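Local coordinates for protein exoribonuclease II, mitochondrial (Candida glabrata, PDB 6F3H) that probably degrades mitochondrial RNA from the 3' end as the exoribonuclease component of the mtEXO degradosome, using an RNB-type, magnesium-dependent active site, at residues A[374-382]-A[469-478]; A[748-759]-A[817-825]. The protein carries 1 engineered substitution. All coordinates share one frame; numbering follows the deposited sequence.

Contact 1 of 2, residues A[374-382]-A[469-478]; sequences KLYDTAMPT and PMLPKSFCNR
Pro472 lies over the Tyr376 ring, and Pro381 over Phe475 repeats the pairing in reverse, so that each segment offers an aromatic ring and receives a proline from the other. Pro472 CG sits 3.7 Å above the plane of the Tyr376 ring and over its centre, almost exactly on the ring normal, with the two side chains crossing at about a right angle. In the second pair Pro381 CB lies 3.4 Å above the centre of the Phe475 ring, 9° off its normal, and here the side chains run past each other in opposite senses. Phe475 CG is anti to its own carbonyl carbon (chi1 -70°), which carries the ring back from the helix toward the 379-381 backbone; Phe435 meets the same ring.

Hydroxyls fix both ends. Tyr376 OH donates to Met470 O over 2.7 Å, at the edge of the ring and near its plane, and also bonds Ser454 OG of helix 449-456. Ser474 OG reaches Ala379 O at 2.9 Å, standing well above the carbonyl plane. Ser474 CB also meets SE of Met380, a selenomethionine, at 3.5 Å. Pro381 itself centres an inverse gamma turn.

The whole is a pair of proline-aromatic CH-pi contacts joining the chain that leaves helix 369-378 to the start of helix 473-479 within the RNB domain, with Pro472 at its N-cap position.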
loop_
_atom_site.group_PDB
_atom_site.type_symbol
_atom_site.label_atom_id
_atom_site.label_comp_id
_atom_site.label_asym_id
_atom_site.label_seq_id
_atom_site.Cartn_x
_atom_site.Cartn_y
_atom_site.Cartn_z
ATOM N N LYS A 374 12.982 -14.981 -14.634
ATOM C CA LYS A 374 13.851 -15.596 -15.629
ATOM C C LYS A 374 14.239 -14.597 -16.717
ATOM O O LYS A 374 15.327 -14.693 -17.288
ATOM C CB LYS A 374 13.165 -16.823 -16.225
ATOM C CG LYS A 374 13.008 -17.988 -15.245
ATOM C CD LYS A 374 13.119 -19.362 -15.931
ATOM C CE LYS A 374 14.408 -19.508 -16.752
ATOM N NZ LYS A 374 14.775 -20.944 -16.988
ATOM N N LEU A 375 13.367 -13.641 -17.013
ATOM C CA LEU A 375 13.740 -12.543 -17.899
ATOM C C LEU A 375 14.651 -11.553 -17.191
ATOM O O LEU A 375 15.675 -11.135 -17.738
ATOM C CB LEU A 375 12.473 -11.840 -18.389
ATOM C CG LEU A 375 12.464 -10.649 -19.344
ATOM C CD1 LEU A 375 11.040 -10.309 -19.742
ATOM C CD2 LEU A 375 13.018 -9.452 -18.660
ATOM N N TYR A 376 14.263 -11.135 -15.987
ATOM C CA TYR A 376 15.008 -10.117 -15.262
ATOM C C TYR A 376 16.444 -10.532 -15.028
ATOM O O TYR A 376 17.356 -9.700 -15.069
ATOM C CB TYR A 376 14.357 -9.850 -13.914
ATOM C CG TYR A 376 13.409 -8.690 -13.915
ATOM C CD1 TYR A 376 12.680 -8.366 -15.037
ATOM C CD2 TYR A 376 13.279 -7.892 -12.789
ATOM C CE1 TYR A 376 11.813 -7.300 -15.026
ATOM C CE2 TYR A 376 12.437 -6.812 -12.771
ATOM C CZ TYR A 376 11.699 -6.511 -13.888
ATOM O OH TYR A 376 10.841 -5.420 -13.850
ATOM N N ASP A 377 16.664 -11.809 -14.753
ATOM C CA ASP A 377 18.016 -12.267 -14.483
ATOM C C ASP A 377 18.906 -12.124 -15.705
ATOM O O ASP A 377 20.105 -11.857 -15.569
ATOM C CB ASP A 377 17.986 -13.711 -14.006
ATOM C CG ASP A 377 17.368 -13.845 -12.634
ATOM O OD1 ASP A 377 17.221 -12.799 -11.963
ATOM O OD2 ASP A 377 17.012 -14.979 -12.237
ATOM N N THR A 378 18.352 -12.295 -16.901
ATOM C CA THR A 378 19.156 -12.204 -18.108
ATOM C C THR A 378 18.884 -10.938 -18.904
ATOM O O THR A 378 19.366 -10.814 -20.032
ATOM C CB THR A 378 18.942 -13.428 -18.998
ATOM O OG1 THR A 378 19.495 -13.154 -20.290
ATOM C CG2 THR A 378 17.462 -13.744 -19.141
ATOM N N ALA A 379 18.159 -9.982 -18.341
ATOM C CA ALA A 379 17.873 -8.759 -19.071
ATOM C C ALA A 379 19.020 -7.787 -18.873
ATOM O O ALA A 379 19.675 -7.782 -17.824
ATOM C CB ALA A 379 16.569 -8.118 -18.597
HETATM N N MSE A 380 19.274 -6.988 -19.911
HETATM C CA MSE A 380 20.329 -5.966 -19.919
HETATM C C MSE A 380 19.877 -4.754 -20.738
HETATM O O MSE A 380 19.288 -4.910 -21.810
HETATM C CB MSE A 380 21.641 -6.522 -20.484
HETATM C CG MSE A 380 22.239 -7.668 -19.667
HETATM SE SE MSE A 380 23.273 -6.932 -18.194
HETATM C CE MSE A 380 24.727 -8.242 -17.995
ATOM N N PRO A 381 20.181 -3.541 -20.240
ATOM C CA PRO A 381 19.583 -2.303 -20.790
ATOM C C PRO A 381 20.317 -1.751 -22.005
ATOM O O PRO A 381 20.658 -0.572 -22.067
ATOM C CB PRO A 381 19.672 -1.349 -19.598
ATOM C CG PRO A 381 20.921 -1.783 -18.884
ATOM C CD PRO A 381 21.025 -3.275 -19.059
ATOM N N THR A 382 20.455 -2.582 -23.031
ATOM C CA THR A 382 21.295 -2.247 -24.174
ATOM C C THR A 382 20.840 -0.984 -24.901
ATOM O O THR A 382 21.529 -0.523 -25.815
ATOM C CB THR A 382 21.339 -3.421 -25.158
ATOM N N PRO A 469 12.907 -5.806 -6.175
ATOM C CA PRO A 469 13.015 -4.536 -6.887
ATOM C C PRO A 469 12.039 -4.505 -8.043
ATOM O O PRO A 469 11.849 -5.499 -8.743
ATOM C CB PRO A 469 14.466 -4.540 -7.404
ATOM C CG PRO A 469 15.166 -5.630 -6.653
ATOM C CD PRO A 469 14.082 -6.651 -6.439
HETATM N N MSE A 470 11.425 -3.358 -8.235
HETATM C CA MSE A 470 10.598 -3.166 -9.393
HETATM C C MSE A 470 11.345 -3.377 -10.723
HETATM O O MSE A 470 10.749 -3.845 -11.689
HETATM C CB MSE A 470 9.989 -1.781 -9.322
HETATM C CG MSE A 470 9.301 -1.334 -10.559
HETATM SE SE MSE A 470 9.274 0.545 -10.543
HETATM C CE MSE A 470 7.691 0.746 -9.811
ATOM N N LEU A 471 12.637 -3.049 -10.770
ATOM C CA LEU A 471 13.470 -3.108 -11.972
ATOM C C LEU A 471 14.543 -4.197 -11.860
ATOM O O LEU A 471 14.886 -4.622 -10.751
ATOM C CB LEU A 471 14.132 -1.749 -12.200
ATOM C CG LEU A 471 13.275 -0.602 -12.739
ATOM C CD1 LEU A 471 13.839 0.760 -12.355
ATOM C CD2 LEU A 471 13.199 -0.699 -14.227
ATOM N N PRO A 472 15.087 -4.688 -12.982
ATOM C CA PRO A 472 16.099 -5.761 -12.902
ATOM C C PRO A 472 17.388 -5.293 -12.239
ATOM O O PRO A 472 17.691 -4.104 -12.186
ATOM C CB PRO A 472 16.356 -6.144 -14.366
ATOM C CG PRO A 472 15.283 -5.503 -15.158
ATOM C CD PRO A 472 14.700 -4.374 -14.369
ATOM N N LYS A 473 18.184 -6.259 -11.767
ATOM C CA LYS A 473 19.450 -5.904 -11.131
ATOM C C LYS A 473 20.333 -5.151 -12.095
ATOM O O LYS A 473 20.958 -4.157 -11.722
ATOM C CB LYS A 473 20.197 -7.145 -10.634
ATOM N N SER A 474 20.395 -5.609 -13.343
ATOM C CA SER A 474 21.282 -4.985 -14.317
ATOM C C SER A 474 20.972 -3.508 -14.481
ATOM O O SER A 474 21.870 -2.664 -14.440
ATOM C CB SER A 474 21.156 -5.688 -15.658
ATOM O OG SER A 474 19.927 -5.359 -16.256
ATOM N N PHE A 475 19.702 -3.177 -14.655
ATOM C CA PHE A 475 19.306 -1.788 -14.821
ATOM C C PHE A 475 19.568 -0.976 -13.565
ATOM O O PHE A 475 19.774 0.242 -13.644
ATOM C CB PHE A 475 17.818 -1.715 -15.158
ATOM C CG PHE A 475 17.467 -2.231 -16.524
ATOM C CD1 PHE A 475 17.889 -3.477 -16.945
ATOM C CD2 PHE A 475 16.660 -1.488 -17.364
ATOM C CE1 PHE A 475 17.562 -3.950 -18.192
ATOM C CE2 PHE A 475 16.324 -1.954 -18.614
ATOM C CZ PHE A 475 16.767 -3.186 -19.031
ATOM N N CYS A 476 19.559 -1.624 -12.401
ATOM C CA CYS A 476 19.765 -0.887 -11.162
ATOM C C CYS A 476 21.220 -0.472 -10.998
ATOM O O CYS A 476 21.510 0.648 -10.567
ATOM C CB CYS A 476 19.299 -1.721 -9.960
ATOM S SG CYS A 476 17.482 -1.933 -9.743
ATOM N N ASN A 477 22.144 -1.364 -11.338
ATOM C CA ASN A 477 23.562 -1.048 -11.252
ATOM C C ASN A 477 23.910 0.121 -12.148
ATOM O O ASN A 477 24.682 1.006 -11.757
ATOM C CB ASN A 477 24.361 -2.284 -11.630
ATOM C CG ASN A 477 24.492 -3.236 -10.478
ATOM O OD1 ASN A 477 24.534 -2.811 -9.320
ATOM N ND2 ASN A 477 24.508 -4.535 -10.775
ATOM N N ARG A 478 23.342 0.145 -13.358
ATOM C CA ARG A 478 23.649 1.211 -14.298
ATOM C C ARG A 478 23.049 2.524 -13.848
ATOM O O ARG A 478 23.726 3.553 -13.826
ATOM C CB ARG A 478 23.142 0.885 -15.700
ATOM C CG ARG A 478 23.155 2.122 -16.553
ATOM C CD ARG A 478 23.373 1.868 -18.018
ATOM N NE ARG A 478 23.586 3.151 -18.689
ATOM C CZ ARG A 478 24.529 3.389 -19.602
ATOM N NH1 ARG A 478 25.373 2.425 -19.963
ATOM N NH2 ARG A 478 24.636 4.601 -20.146
#

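Contact 2 of 2, residues A[748-759]-A[817-825]; sequences HSSTYWTLKHLE and IHPLDGILT
Leu755 and Pro819 meet at the middle of this contact, where the long helix 725-761 receives the turn between the last two strands, 808-818 and 823-827. Those strands close a five-stranded sheet consistent with the C-terminal S1 domain, an OB fold, of RNase II relatives. Leu755 CG lies anti to the carbonyl carbon (chi1 -60°), and its atoms divide the work: CB rests 4.0 Å from Pro819 CB, while of the branches CD1 approaches Ile823 O at 3.7 Å and CD2 touches Leu824 CD1 at 4.1 Å. Two further helix residues close on Pro819. Tyr752 CD1 comes to 3.6 Å from Pro819 CB, the two side chains meeting at a slant, while Leu820 runs alongside the tyrosine and points the same way. From further along the helix, Glu759 crosses Pro819 at about a right angle and slides antiparallel past Ile817, with its CG 3.7 Å from Ile817 CG2.

At the other end His748 makes a weak bond, NE2 to Leu820 O at 3.2 Å, bent to 133° at the hydrogen. Arg334 NH2 makes a weak contact that would compete at NE2, so this bond is tentative.

A second shell steadies these groups. Lys756 NZ donates to Tyr752 OH over 3.0 Å, and Trp753, with Tyr752 CD2 over one face of its indole, bonds Asp465 through NE1. On the turn, the Asp821 carboxylate is gripped by Arg334 N and Ser335 OG at the start of helix 334-343. Gly822, whose backbone angles call for glycine, and Ile823 face His818 as a G1 beta bulge; His818 O accepts from Ile823 N and Asp821 N, which reach it from opposite faces of the carbonyl plane.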
loop_
_atom_site.group_PDB
_atom_site.type_symbol
_atom_site.label_atom_id
_atom_site.label_comp_id
_atom_site.label_asym_id
_atom_site.label_seq_id
_atom_site.Cartn_x
_atom_site.Cartn_y
_atom_site.Cartn_z
ATOM N N HIS A 748 1.586 -6.686 7.829
ATOM C CA HIS A 748 1.327 -8.031 8.305
ATOM C C HIS A 748 2.615 -8.729 8.716
ATOM O O HIS A 748 2.684 -9.325 9.794
ATOM C CB HIS A 748 0.552 -8.830 7.276
ATOM C CG HIS A 748 -0.228 -9.932 7.899
ATOM N ND1 HIS A 748 -1.079 -9.715 8.963
ATOM C CD2 HIS A 748 -0.278 -11.259 7.639
ATOM C CE1 HIS A 748 -1.618 -10.862 9.333
ATOM N NE2 HIS A 748 -1.154 -11.815 8.543
ATOM N N SER A 749 3.651 -8.651 7.881
ATOM C CA SER A 749 4.924 -9.292 8.205
ATOM C C SER A 749 5.589 -8.697 9.437
ATOM O O SER A 749 6.096 -9.423 10.300
ATOM C CB SER A 749 5.886 -9.157 7.043
ATOM O OG SER A 749 7.059 -9.863 7.376
ATOM N N SER A 750 5.637 -7.380 9.517
ATOM C CA SER A 750 6.291 -6.766 10.656
ATOM C C SER A 750 5.558 -7.097 11.935
ATOM O O SER A 750 6.177 -7.392 12.959
ATOM C CB SER A 750 6.372 -5.271 10.432
ATOM O OG SER A 750 7.180 -4.979 9.301
ATOM N N THR A 751 4.234 -7.056 11.896
ATOM C CA THR A 751 3.433 -7.581 12.998
ATOM C C THR A 751 3.832 -9.002 13.352
ATOM O O THR A 751 4.004 -9.334 14.528
ATOM C CB THR A 751 1.976 -7.526 12.644
ATOM O OG1 THR A 751 1.655 -6.178 12.307
ATOM C CG2 THR A 751 1.200 -7.915 13.810
ATOM N N TYR A 752 3.936 -9.875 12.345
ATOM C CA TYR A 752 4.304 -11.253 12.631
ATOM C C TYR A 752 5.561 -11.279 13.455
ATOM O O TYR A 752 5.632 -11.985 14.459
ATOM C CB TYR A 752 4.501 -12.034 11.336
ATOM C CG TYR A 752 5.223 -13.370 11.470
ATOM C CD1 TYR A 752 4.635 -14.449 12.128
ATOM C CD2 TYR A 752 6.466 -13.572 10.900
ATOM C CE1 TYR A 752 5.288 -15.686 12.222
ATOM C CE2 TYR A 752 7.122 -14.808 10.997
ATOM C CZ TYR A 752 6.543 -15.845 11.651
ATOM O OH TYR A 752 7.281 -17.004 11.684
ATOM N N TRP A 753 6.537 -10.438 13.092
ATOM C CA TRP A 753 7.826 -10.430 13.769
ATOM C C TRP A 753 7.775 -9.691 15.105
ATOM O O TRP A 753 8.425 -10.113 16.067
ATOM C CB TRP A 753 8.894 -9.830 12.864
ATOM C CG TRP A 753 9.232 -10.686 11.683
ATOM C CD1 TRP A 753 8.951 -10.411 10.385
ATOM C CD2 TRP A 753 9.894 -11.966 11.686
ATOM N NE1 TRP A 753 9.419 -11.420 9.574
ATOM C CE2 TRP A 753 9.992 -12.389 10.350
ATOM C CE3 TRP A 753 10.419 -12.783 12.684
ATOM C CZ2 TRP A 753 10.584 -13.588 9.984
ATOM C CZ3 TRP A 753 11.012 -13.980 12.315
ATOM C CH2 TRP A 753 11.086 -14.370 10.978
ATOM N N THR A 754 7.069 -8.566 15.183
ATOM C CA THR A 754 6.844 -7.956 16.487
ATOM C C THR A 754 6.343 -8.991 17.473
ATOM O O THR A 754 6.905 -9.153 18.560
ATOM C CB THR A 754 5.817 -6.840 16.387
ATOM O OG1 THR A 754 6.233 -5.910 15.394
ATOM C CG2 THR A 754 5.684 -6.133 17.710
ATOM N N LEU A 755 5.298 -9.738 17.080
ATOM C CA LEU A 755 4.665 -10.692 17.986
ATOM C C LEU A 755 5.561 -11.888 18.268
ATOM O O LEU A 755 5.675 -12.318 19.421
ATOM C CB LEU A 755 3.340 -11.166 17.412
ATOM C CG LEU A 755 2.246 -10.132 17.137
ATOM C CD1 LEU A 755 0.928 -10.827 16.850
ATOM C CD2 LEU A 755 2.082 -9.158 18.266
ATOM N N LYS A 756 6.223 -12.428 17.236
ATOM C CA LYS A 756 7.100 -13.582 17.433
ATOM C C LYS A 756 8.185 -13.265 18.451
ATOM O O LYS A 756 8.647 -14.150 19.177
ATOM C CB LYS A 756 7.723 -13.994 16.091
ATOM C CG LYS A 756 8.389 -15.379 16.025
ATOM C CD LYS A 756 8.369 -15.991 14.593
ATOM C CE LYS A 756 9.144 -17.343 14.494
ATOM N NZ LYS A 756 9.828 -17.616 13.163
ATOM N N HIS A 757 8.567 -11.999 18.547
ATOM C CA HIS A 757 9.518 -11.577 19.560
ATOM C C HIS A 757 8.866 -11.514 20.933
ATOM O O HIS A 757 9.420 -12.007 21.918
ATOM C CB HIS A 757 10.080 -10.216 19.184
ATOM C CG HIS A 757 10.638 -9.473 20.346
ATOM N ND1 HIS A 757 11.829 -9.826 20.939
ATOM C CD2 HIS A 757 10.174 -8.401 21.026
ATOM C CE1 HIS A 757 12.076 -8.999 21.937
ATOM N NE2 HIS A 757 11.090 -8.123 22.009
ATOM N N LEU A 758 7.676 -10.917 21.008
ATOM C CA LEU A 758 6.966 -10.847 22.278
ATOM C C LEU A 758 6.730 -12.236 22.827
ATOM O O LEU A 758 6.664 -12.423 24.048
ATOM C CB LEU A 758 5.635 -10.129 22.104
ATOM C CG LEU A 758 5.774 -8.673 21.685
ATOM C CD1 LEU A 758 4.462 -7.967 21.914
ATOM C CD2 LEU A 758 6.912 -7.984 22.413
ATOM N N GLU A 759 6.617 -13.219 21.933
ATOM C CA GLU A 759 6.531 -14.610 22.349
ATOM C C GLU A 759 7.862 -15.085 22.920
ATOM O O GLU A 759 7.921 -15.614 24.037
ATOM C CB GLU A 759 6.155 -15.477 21.150
ATOM C CG GLU A 759 4.680 -15.591 20.836
ATOM C CD GLU A 759 4.406 -16.709 19.832
ATOM O OE1 GLU A 759 5.373 -17.114 19.149
ATOM O OE2 GLU A 759 3.241 -17.186 19.727
ATOM N N ILE A 817 -1.498 -15.000 21.976
ATOM C CA ILE A 817 -0.717 -14.400 20.908
ATOM C C ILE A 817 -0.746 -15.296 19.687
ATOM O O ILE A 817 -0.256 -16.429 19.742
ATOM C CB ILE A 817 0.737 -14.207 21.317
ATOM C CG1 ILE A 817 0.839 -13.277 22.511
ATOM C CG2 ILE A 817 1.523 -13.724 20.125
ATOM C CD1 ILE A 817 2.267 -13.147 22.992
ATOM N N HIS A 818 -1.253 -14.784 18.571
ATOM C CA HIS A 818 -1.206 -15.533 17.317
ATOM C C HIS A 818 -0.557 -14.706 16.231
ATOM O O HIS A 818 -1.241 -13.947 15.519
ATOM C CB HIS A 818 -2.583 -15.994 16.892
ATOM C CG HIS A 818 -3.260 -16.824 17.918
ATOM N ND1 HIS A 818 -4.209 -16.316 18.775
ATOM C CD2 HIS A 818 -3.135 -18.136 18.219
ATOM C CE1 HIS A 818 -4.636 -17.281 19.569
ATOM N NE2 HIS A 818 -4.006 -18.397 19.245
ATOM N N PRO A 819 0.745 -14.902 16.029
ATOM C CA PRO A 819 1.508 -14.025 15.129
ATOM C C PRO A 819 1.068 -14.083 13.678
ATOM O O PRO A 819 0.831 -13.033 13.069
ATOM C CB PRO A 819 2.943 -14.527 15.319
ATOM C CG PRO A 819 2.913 -15.282 16.616
ATOM C CD PRO A 819 1.589 -15.920 16.668
ATOM N N LEU A 820 0.974 -15.277 13.088
ATOM C CA LEU A 820 0.573 -15.366 11.688
ATOM C C LEU A 820 -0.807 -14.780 11.456
ATOM O O LEU A 820 -1.158 -14.467 10.312
ATOM C CB LEU A 820 0.581 -16.813 11.233
ATOM C CG LEU A 820 1.889 -17.133 10.551
ATOM C CD1 LEU A 820 1.921 -18.587 10.202
ATOM C CD2 LEU A 820 2.026 -16.269 9.327
ATOM N N ASP A 821 -1.586 -14.619 12.527
ATOM C CA ASP A 821 -2.931 -14.100 12.429
ATOM C C ASP A 821 -3.022 -12.631 12.800
ATOM O O ASP A 821 -3.996 -11.969 12.417
ATOM C CB ASP A 821 -3.855 -14.891 13.358
ATOM C CG ASP A 821 -3.743 -16.393 13.178
ATOM O OD1 ASP A 821 -2.844 -17.011 13.780
ATOM O OD2 ASP A 821 -4.630 -16.970 12.522
ATOM N N GLY A 822 -2.025 -12.102 13.511
ATOM C CA GLY A 822 -2.068 -10.723 13.942
ATOM C C GLY A 822 -2.916 -10.526 15.173
ATOM O O GLY A 822 -3.461 -9.436 15.381
ATOM N N ILE A 823 -3.059 -11.551 15.997
ATOM C CA ILE A 823 -3.990 -11.515 17.109
ATOM C C ILE A 823 -3.187 -11.317 18.368
ATOM O O ILE A 823 -2.151 -11.962 18.571
ATOM C CB ILE A 823 -4.837 -12.785 17.198
ATOM C CG1 ILE A 823 -5.922 -12.752 16.134
ATOM C CG2 ILE A 823 -5.458 -12.905 18.575
ATOM C CD1 ILE A 823 -6.323 -14.134 15.692
ATOM N N LEU A 824 -3.658 -10.411 19.200
ATOM C CA LEU A 824 -3.019 -10.142 20.469
ATOM C C LEU A 824 -4.117 -9.755 21.437
ATOM O O LEU A 824 -4.891 -8.840 21.143
ATOM C CB LEU A 824 -2.011 -9.039 20.279
ATOM C CG LEU A 824 -1.224 -8.569 21.473
ATOM C CD1 LEU A 824 -0.142 -9.576 21.704
ATOM C CD2 LEU A 824 -0.632 -7.210 21.116
ATOM N N THR A 825 -4.224 -10.489 22.542
ATOM C CA THR A 825 -5.353 -10.367 23.449
ATOM C C THR A 825 -4.835 -10.180 24.868
ATOM O O THR A 825 -3.746 -10.653 25.218
ATOM C CB THR A 825 -6.288 -11.597 23.359
ATOM O OG1 THR A 825 -5.564 -12.795 23.680
ATOM C CG2 THR A 825 -6.865 -11.722 21.938
#

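The two contacts close in series along the chain, 374-382 with 469-478 first and 748-759 with 817-825 later. Their centres are 35 Å apart and their nearest atoms about 15 Å, so neither touches the other. Contact 1 ties the chain leaving helix 369-378 to helix 473-479, which lies in the RNB domain; contact 2 seats the C-terminal beta domain on helix 725-761. Both lie away from the magnesium site that includes Asp401 and Asp410, yet their nearest atoms come within about 9 Å (contact 1) and 11 Å (contact 2) of the bound nucleic acid. They join parts of the fold near that nucleic acid without contributing to the metal centre.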